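Local coordinates for protein tyrosine--tRNA ligase, mitochondrial (Emericella nidulans, PDB 5IHX) that probably catalyses the ATP-dependent attachment of L-tyrosine to mitochondrial tRNA(Tyr), as a class I aminoacyl-tRNA synthetase, at residues 39-44 against 87-92; 47-52 against 278-283; 79-84 against 300-305. All coordinates share one frame; numbering follows the deposited sequence.

Contact 1 of 3, residues 39-44 against 87-92; sequences EHLEER and FMVLAW
His-40, Leu-41 and Arg-44 of one helix meet Val-89 and Trp-92 of another. The axes of segments 39-44 and 87-92 stay 11.4 Å apart at their closest and run at 135° to each other, so long side chains bridge the gap. Arg-44 can be followed outward. Its CB points toward the other helix. CG comes next, 4.1 Å from Trp-92 NE1, and it also lies over one face of the His-40 ring, toward the rim. Bends at chi2 and chi3 then carry CD, NE and CZ past the benzene part of the indole. CZ is 3.8 Å from Trp-92 CZ2, which sits over the centre of one guanidinium face. The two planes are 52° apart, so this is not a flat stack. The tip turns to backbone oxygens: NE bonds to Lys-329 O and NH1 to Leu-334 O. These bonds satisfy N-H groups of the buried guanidinium and help fix its rotation. His-40 makes the closest approach. Its CG is anti to the backbone N (chi1 171°), which sends the ring straight at Trp-92. The pair is edge-to-face, with centroids of the His-40 ring and the Trp-92 six-membered ring 4.3 Å apart. His-40 NE2 points at the middle of the indole and lies 3.2 Å from Trp-92 CD2, a tight fit. Beside the rings, Leu-41 CD1 touches Val-89 CG1 at 4.0 Å. The contact is buried packing between helix 37-44 and helix 84-95 of the catalytic domain. Phe-333 also meets the Trp-92 ring, and Trp-96 meets His-40. Helix 336-348 packs on Arg-44, while Val-89 reaches Ile-68 on strand 68-72 of the central sheet.

Contact 2 of 3, residues 47-52 against 278-283; sequences IHDVVG and GFTTPL
Val-50 and Phe-279 form a non-hydrogen-bonded antiparallel pair, and Val-51 and Gly-278 the hydrogen-bonded pair next to it, which adds the short strand 50-51 to the edge of the sheet. Val-51 N donates to Gly-278 O at 2.6 Å. Val-51 is also the centre of an inverse gamma turn, where the strand breaks off. On the other side of the Val-50 and Phe-279 pair, Thr-280 N donates to Asp-49 O at 2.7 Å. His-48 N then donates to Thr-280 O at 2.8 Å. Thr-280 OG1 adds a side-chain link. It sits between its own backbone N and carbonyl carbon (chi1 61°), facing the 47-52 segment, and accepts from Asp-49 N at 3.1 Å through a bent bond. A water lies 2.7 Å from the same OG1 and donates to Asp-49 OD2 at 3.2 Å, tying carboxylate to hydroxyl. His-48 CB leans on the neighbouring backbone, 3.5 Å from Pro-282 N. Apolar groups gather on the face of Val-50 and Phe-279. Ile-47 CG1 comes up obliquely to the Phe-279 ring, 4.0 Å from CD2, and the two side chains cross at about a right angle. Helix 37-44 and helix 84-95 pack on this ring from beyond the contact. Val-51 points to the other face, against Tyr-243, Ile-246 and Leu-247 of helix 243-259. Polar and apolar work is thus divided: backbone bonds with one hydroxyl and one water hold the strand in register, while Phe-279 and Val-51 bury apolar surface on opposite faces of the sheet.

Contact 3 of 3, residues 79-84 against 300-305; sequences MHVGHM and IWLDKD
His-80 CG stands between its backbone N and carbonyl carbon (chi1 51°), and Trp-301 CG is anti to its own carbonyl carbon (chi1 -52°); together these turns bring the two rings to each other. The edge of His-80 faces the Trp-301 ring in an offset edge-to-face pair, planes at 85°. His-80 CD2 lies 4.1 Å from Trp-301 CZ3. Two backbone bonds lie on either side of the single bridge between His-80 and Trp-301. Leu-302 N donates to Met-79 O at 3.0 Å, and Val-81 N donates to Ile-300 O at 2.9 Å. Val-81 and Ile-300 then lie side by side and point the same way, their CG2 atoms 3.6 Å apart. Leu-302 points toward the 79-84 segment, its CD1 3.5 Å from Met-84 SD. A weak bond within the first segment runs from His-80 N to His-83 ND1, and His-83 ND1 also sits above one face of the His-80 ring. Residues 80-83 read HVGH, and their place just ahead of helix 84-95, after the first strand of the nucleotide-binding fold, fits the HIGH signature of class I synthetases. In these enzymes the motif takes part in ATP binding and activation, and His-80 and His-83 probably do so here. The 300-305 segment follows the unmodelled residues 288-297, which include the KMSKS-type sequence. Around the contact, helix 126-153 packs on Met-79 and Leu-302, helix 309-317 on Val-81 and Ile-300, and Phe-363 of helix 354-368 on Met-84 and Leu-302.

The three contacts belong to the catalytic part of a C-terminally truncated enzyme, whose strand 68-72 carries Tyr-69, Gly-71 and Val-72 of the tyrosine pocket. Contacts 1 and 2 share one hydrophobic core: Phe-279 CZ lies 3.7 Å from Leu-41 CD1 and 3.7 Å from Val-89 CG1. Contact 1 meets contact 3 where Phe-87 CE2 touches Met-79 SD at 3.6 Å. Contacts 2 and 3 do not touch, their nearest atoms being about 6 Å apart. None reaches the bound tyrosine. The side chains of Thr-281 and His-80 are each about 10 Å from it, and that of Val-89 about 13 Å. Helix 84-95 connects the signature loop of contact 3 to the packing of contact 1.

Contact 1 of 3, residues 39-44 against 87-92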
loop_
_atom_site.group_PDB
_atom_site.type_symbol
_atom_site.label_atom_id
_atom_site.label_comp_id
_atom_site.label_asym_id
_atom_site.label_seq_id
_atom_site.Cartn_x
_atom_site.Cartn_y
_atom_site.Cartn_z
ATOM N N GLU A 39 -19.544 -28.285 17.040
ATOM C CA GLU A 39 -19.541 -29.441 17.929
ATOM C C GLU A 39 -18.881 -30.626 17.238
ATOM O O GLU A 39 -18.150 -31.397 17.856
ATOM C CB GLU A 39 -20.968 -29.792 18.355
ATOM C CG GLU A 39 -21.613 -28.739 19.249
ATOM C CD GLU A 39 -23.094 -28.979 19.480
ATOM O OE1 GLU A 39 -23.766 -29.515 18.571
ATOM O OE2 GLU A 39 -23.590 -28.618 20.568
ATOM N N HIS A 40 -19.144 -30.759 15.944
ATOM C CA HIS A 40 -18.535 -31.810 15.149
ATOM C C HIS A 40 -17.017 -31.660 15.081
ATOM O O HIS A 40 -16.288 -32.620 15.311
ATOM C CB HIS A 40 -19.110 -31.818 13.736
ATOM C CG HIS A 40 -18.375 -32.723 12.804
ATOM N ND1 HIS A 40 -18.433 -34.096 12.902
ATOM C CD2 HIS A 40 -17.536 -32.455 11.775
ATOM C CE1 HIS A 40 -17.677 -34.636 11.963
ATOM N NE2 HIS A 40 -17.122 -33.659 11.268
ATOM N N LEU A 41 -16.545 -30.453 14.777
ATOM C CA LEU A 41 -15.109 -30.204 14.665
ATOM C C LEU A 41 -14.402 -30.408 15.998
ATOM O O LEU A 41 -13.274 -30.899 16.043
ATOM C CB LEU A 41 -14.837 -28.787 14.151
ATOM C CG LEU A 41 -15.143 -28.491 12.680
ATOM C CD1 LEU A 41 -14.806 -27.042 12.360
ATOM C CD2 LEU A 41 -14.387 -29.427 11.747
ATOM N N GLU A 42 -15.063 -30.017 17.080
ATOM C CA GLU A 42 -14.509 -30.209 18.413
ATOM C C GLU A 42 -14.310 -31.694 18.691
ATOM O O GLU A 42 -13.312 -32.102 19.283
ATOM C CB GLU A 42 -15.429 -29.583 19.463
ATOM C CG GLU A 42 -15.319 -28.066 19.530
ATOM C CD GLU A 42 -16.461 -27.421 20.294
ATOM O OE1 GLU A 42 -16.266 -26.313 20.834
ATOM O OE2 GLU A 42 -17.560 -28.014 20.339
ATOM N N GLU A 43 -15.271 -32.501 18.256
ATOM C CA GLU A 43 -15.173 -33.947 18.398
ATOM C C GLU A 43 -14.008 -34.507 17.581
ATOM O O GLU A 43 -13.377 -35.485 17.984
ATOM C CB GLU A 43 -16.488 -34.612 17.987
ATOM C CG GLU A 43 -16.574 -36.085 18.351
ATOM C CD GLU A 43 -17.944 -36.681 18.077
ATOM O OE1 GLU A 43 -18.641 -36.183 17.170
ATOM O OE2 GLU A 43 -18.323 -37.647 18.772
ATOM N N ARG A 44 -13.728 -33.896 16.430
ATOM C CA ARG A 44 -12.606 -34.330 15.601
ATOM C C ARG A 44 -11.284 -33.789 16.156
ATOM O O ARG A 44 -10.206 -34.217 15.741
ATOM C CB ARG A 44 -12.771 -33.881 14.148
ATOM C CG ARG A 44 -14.087 -34.301 13.503
ATOM C CD ARG A 44 -14.346 -35.802 13.479
ATOM N NE ARG A 44 -13.305 -36.615 12.859
ATOM C CZ ARG A 44 -13.481 -37.888 12.514
ATOM N NH1 ARG A 44 -14.655 -38.474 12.720
ATOM N NH2 ARG A 44 -12.497 -38.578 11.957
ATOM N N PHE A 87 -7.436 -27.420 5.850
ATOM C CA PHE A 87 -8.118 -27.965 4.681
ATOM C C PHE A 87 -8.946 -29.198 5.038
ATOM O O PHE A 87 -9.906 -29.525 4.340
ATOM C CB PHE A 87 -7.113 -28.271 3.571
ATOM C CG PHE A 87 -6.425 -27.043 3.042
ATOM C CD1 PHE A 87 -7.160 -26.039 2.434
ATOM C CD2 PHE A 87 -5.054 -26.892 3.140
ATOM C CE1 PHE A 87 -6.545 -24.902 1.950
ATOM C CE2 PHE A 87 -4.432 -25.756 2.653
ATOM C CZ PHE A 87 -5.180 -24.763 2.053
ATOM N N MET A 88 -8.586 -29.876 6.123
ATOM C CA MET A 88 -9.439 -30.930 6.661
ATOM C C MET A 88 -10.744 -30.303 7.151
ATOM O O MET A 88 -11.817 -30.895 7.018
ATOM C CB MET A 88 -8.747 -31.688 7.798
ATOM C CG MET A 88 -7.529 -32.499 7.374
ATOM S SD MET A 88 -7.858 -33.727 6.093
ATOM C CE MET A 88 -9.192 -34.666 6.832
ATOM N N VAL A 89 -10.650 -29.105 7.725
ATOM C CA VAL A 89 -11.840 -28.368 8.151
ATOM C C VAL A 89 -12.729 -28.033 6.955
ATOM O O VAL A 89 -13.950 -28.188 7.023
ATOM C CB VAL A 89 -11.462 -27.069 8.903
ATOM C CG1 VAL A 89 -12.680 -26.172 9.108
ATOM C CG2 VAL A 89 -10.826 -27.399 10.244
ATOM N N LEU A 90 -12.120 -27.578 5.863
ATOM C CA LEU A 90 -12.878 -27.246 4.661
ATOM C C LEU A 90 -13.469 -28.503 4.026
ATOM O O LEU A 90 -14.567 -28.470 3.471
ATOM C CB LEU A 90 -12.002 -26.512 3.639
ATOM C CG LEU A 90 -11.440 -25.139 4.017
ATOM C CD1 LEU A 90 -10.737 -24.521 2.816
ATOM C CD2 LEU A 90 -12.519 -24.205 4.549
ATOM N N ALA A 91 -12.736 -29.609 4.110
ATOM C CA ALA A 91 -13.225 -30.884 3.601
ATOM C C ALA A 91 -14.510 -31.271 4.320
ATOM O O ALA A 91 -15.497 -31.653 3.691
ATOM C CB ALA A 91 -12.173 -31.967 3.768
ATOM N N TRP A 92 -14.493 -31.168 5.644
ATOM C CA TRP A 92 -15.683 -31.435 6.440
ATOM C C TRP A 92 -16.803 -30.476 6.063
ATOM O O TRP A 92 -17.949 -30.888 5.876
ATOM C CB TRP A 92 -15.370 -31.322 7.931
ATOM C CG TRP A 92 -14.771 -32.561 8.512
ATOM C CD1 TRP A 92 -13.545 -32.686 9.094
ATOM C CD2 TRP A 92 -15.375 -33.858 8.565
ATOM N NE1 TRP A 92 -13.351 -33.979 9.514
ATOM C CE2 TRP A 92 -14.462 -34.719 9.202
ATOM C CE3 TRP A 92 -16.605 -34.373 8.145
ATOM C CZ2 TRP A 92 -14.735 -36.066 9.424
ATOM C CZ3 TRP A 92 -16.877 -35.711 8.366
ATOM C CH2 TRP A 92 -15.945 -36.542 8.997
#

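Contact 2 of 3, residues 47-52 against 278-283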
loop_
_atom_site.group_PDB
_atom_site.type_symbol
_atom_site.label_atom_id
_atom_site.label_comp_id
_atom_site.label_asym_id
_atom_site.label_seq_id
_atom_site.Cartn_x
_atom_site.Cartn_y
_atom_site.Cartn_z
ATOM N N ILE A 47 -10.404 -27.897 16.259
ATOM C CA ILE A 47 -10.390 -26.505 16.716
ATOM C C ILE A 47 -9.400 -26.311 17.861
ATOM O O ILE A 47 -9.506 -26.965 18.897
ATOM C CB ILE A 47 -11.784 -26.037 17.180
ATOM C CG1 ILE A 47 -12.807 -26.241 16.060
ATOM C CG2 ILE A 47 -11.727 -24.572 17.630
ATOM C CD1 ILE A 47 -14.203 -25.738 16.381
ATOM N N HIS A 48 -8.446 -25.405 17.664
ATOM C CA HIS A 48 -7.493 -25.048 18.708
ATOM C C HIS A 48 -8.002 -23.825 19.467
ATOM O O HIS A 48 -8.374 -23.920 20.638
ATOM C CB HIS A 48 -6.112 -24.775 18.114
ATOM C CG HIS A 48 -5.087 -24.384 19.133
ATOM N ND1 HIS A 48 -4.799 -25.162 20.230
ATOM C CD2 HIS A 48 -4.286 -23.295 19.220
ATOM C CE1 HIS A 48 -3.861 -24.571 20.953
ATOM N NE2 HIS A 48 -3.534 -23.439 20.361
ATOM N N ASP A 49 -8.005 -22.678 18.792
ATOM C CA ASP A 49 -8.549 -21.442 19.347
ATOM C C ASP A 49 -9.638 -20.871 18.452
ATOM O O ASP A 49 -9.552 -20.952 17.228
ATOM C CB ASP A 49 -7.449 -20.388 19.530
ATOM C CG ASP A 49 -6.516 -20.704 20.682
ATOM O OD1 ASP A 49 -6.956 -21.351 21.657
ATOM O OD2 ASP A 49 -5.338 -20.290 20.617
ATOM N N VAL A 50 -10.657 -20.289 19.076
ATOM C CA VAL A 50 -11.671 -19.537 18.354
ATOM C C VAL A 50 -11.314 -18.059 18.419
ATOM O O VAL A 50 -11.134 -17.502 19.500
ATOM C CB VAL A 50 -13.083 -19.764 18.934
ATOM C CG1 VAL A 50 -14.103 -18.846 18.256
ATOM C CG2 VAL A 50 -13.487 -21.221 18.792
ATOM N N VAL A 51 -11.201 -17.434 17.253
ATOM C CA VAL A 51 -10.947 -16.003 17.181
ATOM C C VAL A 51 -12.266 -15.274 17.392
ATOM O O VAL A 51 -12.936 -14.876 16.439
ATOM C CB VAL A 51 -10.318 -15.604 15.837
ATOM C CG1 VAL A 51 -9.994 -14.117 15.824
ATOM C CG2 VAL A 51 -9.059 -16.418 15.586
ATOM N N GLY A 52 -12.630 -15.115 18.660
ATOM C CA GLY A 52 -13.926 -14.594 19.039
ATOM C C GLY A 52 -14.533 -15.503 20.087
ATOM O O GLY A 52 -13.812 -16.213 20.789
ATOM N N GLY A 278 -13.663 -16.313 13.253
ATOM C CA GLY A 278 -12.752 -17.333 12.771
ATOM C C GLY A 278 -12.215 -18.216 13.872
ATOM O O GLY A 278 -12.526 -18.026 15.047
ATOM N N PHE A 279 -11.408 -19.196 13.484
ATOM C CA PHE A 279 -10.765 -20.071 14.450
ATOM C C PHE A 279 -9.522 -20.695 13.847
ATOM O O PHE A 279 -9.312 -20.634 12.635
ATOM C CB PHE A 279 -11.735 -21.154 14.932
ATOM C CG PHE A 279 -12.268 -22.035 13.839
ATOM C CD1 PHE A 279 -13.314 -21.615 13.037
ATOM C CD2 PHE A 279 -11.744 -23.303 13.638
ATOM C CE1 PHE A 279 -13.813 -22.434 12.041
ATOM C CE2 PHE A 279 -12.238 -24.124 12.645
ATOM C CZ PHE A 279 -13.277 -23.690 11.846
ATOM N N THR A 280 -8.692 -21.277 14.706
ATOM C CA THR A 280 -7.443 -21.886 14.276
ATOM C C THR A 280 -7.452 -23.391 14.499
ATOM O O THR A 280 -8.240 -23.909 15.294
ATOM C CB THR A 280 -6.243 -21.288 15.025
ATOM O OG1 THR A 280 -6.388 -21.527 16.430
ATOM C CG2 THR A 280 -6.140 -19.793 14.769
ATOM N N THR A 281 -6.562 -24.080 13.795
ATOM C CA THR A 281 -6.379 -25.516 13.955
ATOM C C THR A 281 -5.110 -25.749 14.776
ATOM O O THR A 281 -4.216 -24.903 14.777
ATOM C CB THR A 281 -6.282 -26.226 12.588
ATOM O OG1 THR A 281 -5.250 -25.617 11.801
ATOM C CG2 THR A 281 -7.601 -26.124 11.836
ATOM N N PRO A 282 -5.026 -26.891 15.482
ATOM C CA PRO A 282 -3.901 -27.155 16.392
ATOM C C PRO A 282 -2.535 -27.262 15.712
ATOM O O PRO A 282 -2.451 -27.541 14.515
ATOM C CB PRO A 282 -4.280 -28.494 17.040
ATOM C CG PRO A 282 -5.290 -29.102 16.138
ATOM C CD PRO A 282 -6.035 -27.964 15.532
ATOM N N LEU A 283 -1.481 -27.033 16.493
ATOM C CA LEU A 283 -0.107 -27.152 16.014
ATOM C C LEU A 283 0.405 -28.586 16.074
ATOM O O LEU A 283 0.349 -29.232 17.122
ATOM C CB LEU A 283 0.820 -26.258 16.841
ATOM C CG LEU A 283 2.278 -26.161 16.376
ATOM C CD1 LEU A 283 2.380 -25.563 14.979
ATOM C CD2 LEU A 283 3.104 -25.361 17.372
HETATM O O HOH W 1 -4.320 -20.319 17.634
#

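Contact 3 of 3, residues 79-84 against 300-305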
loop_
_atom_site.group_PDB
_atom_site.type_symbol
_atom_site.label_atom_id
_atom_site.label_comp_id
_atom_site.label_asym_id
_atom_site.label_seq_id
_atom_site.Cartn_x
_atom_site.Cartn_y
_atom_site.Cartn_z
ATOM N N MET A 79 2.181 -28.306 -1.396
ATOM C CA MET A 79 1.870 -28.282 0.023
ATOM C C MET A 79 2.445 -29.525 0.683
ATOM O O MET A 79 2.810 -30.488 0.001
ATOM C CB MET A 79 0.359 -28.219 0.236
ATOM C CG MET A 79 -0.273 -26.916 -0.222
ATOM S SD MET A 79 -2.013 -26.807 0.215
ATOM C CE MET A 79 -2.682 -28.125 -0.800
ATOM N N HIS A 80 2.518 -29.499 2.009
ATOM C CA HIS A 80 2.945 -30.657 2.783
ATOM C C HIS A 80 1.942 -30.897 3.902
ATOM O O HIS A 80 0.981 -30.145 4.052
ATOM C CB HIS A 80 4.357 -30.454 3.347
ATOM C CG HIS A 80 4.533 -29.169 4.087
ATOM N ND1 HIS A 80 4.418 -29.077 5.458
ATOM C CD2 HIS A 80 4.830 -27.923 3.650
ATOM C CE1 HIS A 80 4.628 -27.826 5.831
ATOM N NE2 HIS A 80 4.879 -27.106 4.753
ATOM N N VAL A 81 2.168 -31.948 4.679
ATOM C CA VAL A 81 1.213 -32.375 5.695
ATOM C C VAL A 81 0.927 -31.257 6.700
ATOM O O VAL A 81 -0.157 -31.200 7.275
ATOM C CB VAL A 81 1.722 -33.639 6.421
ATOM C CG1 VAL A 81 0.846 -33.980 7.624
ATOM C CG2 VAL A 81 1.766 -34.811 5.456
ATOM N N GLY A 82 1.899 -30.371 6.901
ATOM C CA GLY A 82 1.740 -29.262 7.825
ATOM C C GLY A 82 0.670 -28.249 7.434
ATOM O O GLY A 82 0.267 -27.430 8.257
ATOM N N HIS A 83 0.200 -28.310 6.190
ATOM C CA HIS A 83 -0.848 -27.405 5.709
ATOM C C HIS A 83 -2.254 -27.976 5.845
ATOM O O HIS A 83 -3.236 -27.266 5.633
ATOM C CB HIS A 83 -0.647 -27.060 4.226
ATOM C CG HIS A 83 0.520 -26.167 3.943
ATOM N ND1 HIS A 83 1.720 -26.636 3.451
ATOM C CD2 HIS A 83 0.653 -24.823 4.039
ATOM C CE1 HIS A 83 2.548 -25.621 3.278
ATOM N NE2 HIS A 83 1.925 -24.511 3.628
ATOM N N MET A 84 -2.357 -29.254 6.187
ATOM C CA MET A 84 -3.599 -29.981 5.948
ATOM C C MET A 84 -4.784 -29.678 6.864
ATOM O O MET A 84 -5.924 -29.719 6.404
ATOM C CB MET A 84 -3.322 -31.485 6.010
ATOM C CG MET A 84 -2.795 -32.073 4.710
ATOM S SD MET A 84 -3.807 -31.662 3.271
ATOM C CE MET A 84 -5.359 -32.442 3.710
ATOM N N ILE A 300 6.995 -33.320 4.510
ATOM C CA ILE A 300 6.260 -34.444 3.947
ATOM C C ILE A 300 5.285 -33.913 2.900
ATOM O O ILE A 300 4.164 -33.519 3.220
ATOM C CB ILE A 300 5.498 -35.224 5.036
ATOM C CG1 ILE A 300 6.436 -35.588 6.194
ATOM C CG2 ILE A 300 4.853 -36.469 4.449
ATOM C CD1 ILE A 300 7.575 -36.522 5.812
ATOM N N TRP A 301 5.724 -33.902 1.646
ATOM C CA TRP A 301 4.963 -33.288 0.562
ATOM C C TRP A 301 3.755 -34.114 0.127
ATOM O O TRP A 301 3.753 -35.339 0.231
ATOM C CB TRP A 301 5.880 -33.056 -0.638
ATOM C CG TRP A 301 7.138 -32.321 -0.284
ATOM C CD1 TRP A 301 8.374 -32.861 -0.085
ATOM C CD2 TRP A 301 7.280 -30.909 -0.083
ATOM N NE1 TRP A 301 9.277 -31.874 0.226
ATOM C CE2 TRP A 301 8.630 -30.666 0.234
ATOM C CE3 TRP A 301 6.395 -29.826 -0.142
ATOM C CZ2 TRP A 301 9.119 -29.388 0.490
ATOM C CZ3 TRP A 301 6.883 -28.557 0.116
ATOM C CH2 TRP A 301 8.232 -28.349 0.426
ATOM N N LEU A 302 2.727 -33.423 -0.355
ATOM C CA LEU A 302 1.528 -34.072 -0.871
ATOM C C LEU A 302 1.688 -34.417 -2.349
ATOM O O LEU A 302 0.844 -35.099 -2.929
ATOM C CB LEU A 302 0.302 -33.176 -0.667
ATOM C CG LEU A 302 0.001 -32.772 0.780
ATOM C CD1 LEU A 302 -1.268 -31.940 0.853
ATOM C CD2 LEU A 302 -0.118 -33.996 1.682
ATOM N N ASP A 303 2.776 -33.941 -2.951
ATOM C CA ASP A 303 3.087 -34.241 -4.345
ATOM C C ASP A 303 3.849 -35.561 -4.453
ATOM O O ASP A 303 4.937 -35.708 -3.895
ATOM C CB ASP A 303 3.906 -33.107 -4.969
ATOM C CG ASP A 303 4.150 -33.308 -6.455
ATOM O OD1 ASP A 303 4.147 -32.305 -7.196
ATOM O OD2 ASP A 303 4.341 -34.465 -6.885
ATOM N N LYS A 304 3.262 -36.513 -5.171
ATOM C CA LYS A 304 3.838 -37.845 -5.353
ATOM C C LYS A 304 5.270 -37.806 -5.899
ATOM O O LYS A 304 6.083 -38.679 -5.593
ATOM C CB LYS A 304 2.944 -38.657 -6.297
ATOM C CG LYS A 304 3.458 -40.038 -6.674
ATOM C CD LYS A 304 2.624 -40.612 -7.809
ATOM C CE LYS A 304 2.258 -42.065 -7.575
ATOM N NZ LYS A 304 3.433 -42.978 -7.593
ATOM N N ASP A 305 5.576 -36.793 -6.701
ATOM C CA ASP A 305 6.892 -36.686 -7.323
ATOM C C ASP A 305 7.952 -36.135 -6.368
ATOM O O ASP A 305 9.148 -36.250 -6.636
ATOM C CB ASP A 305 6.812 -35.805 -8.575
ATOM C CG ASP A 305 6.042 -36.466 -9.709
ATOM O OD1 ASP A 305 6.143 -37.699 -9.861
ATOM O OD2 ASP A 305 5.335 -35.752 -10.449
#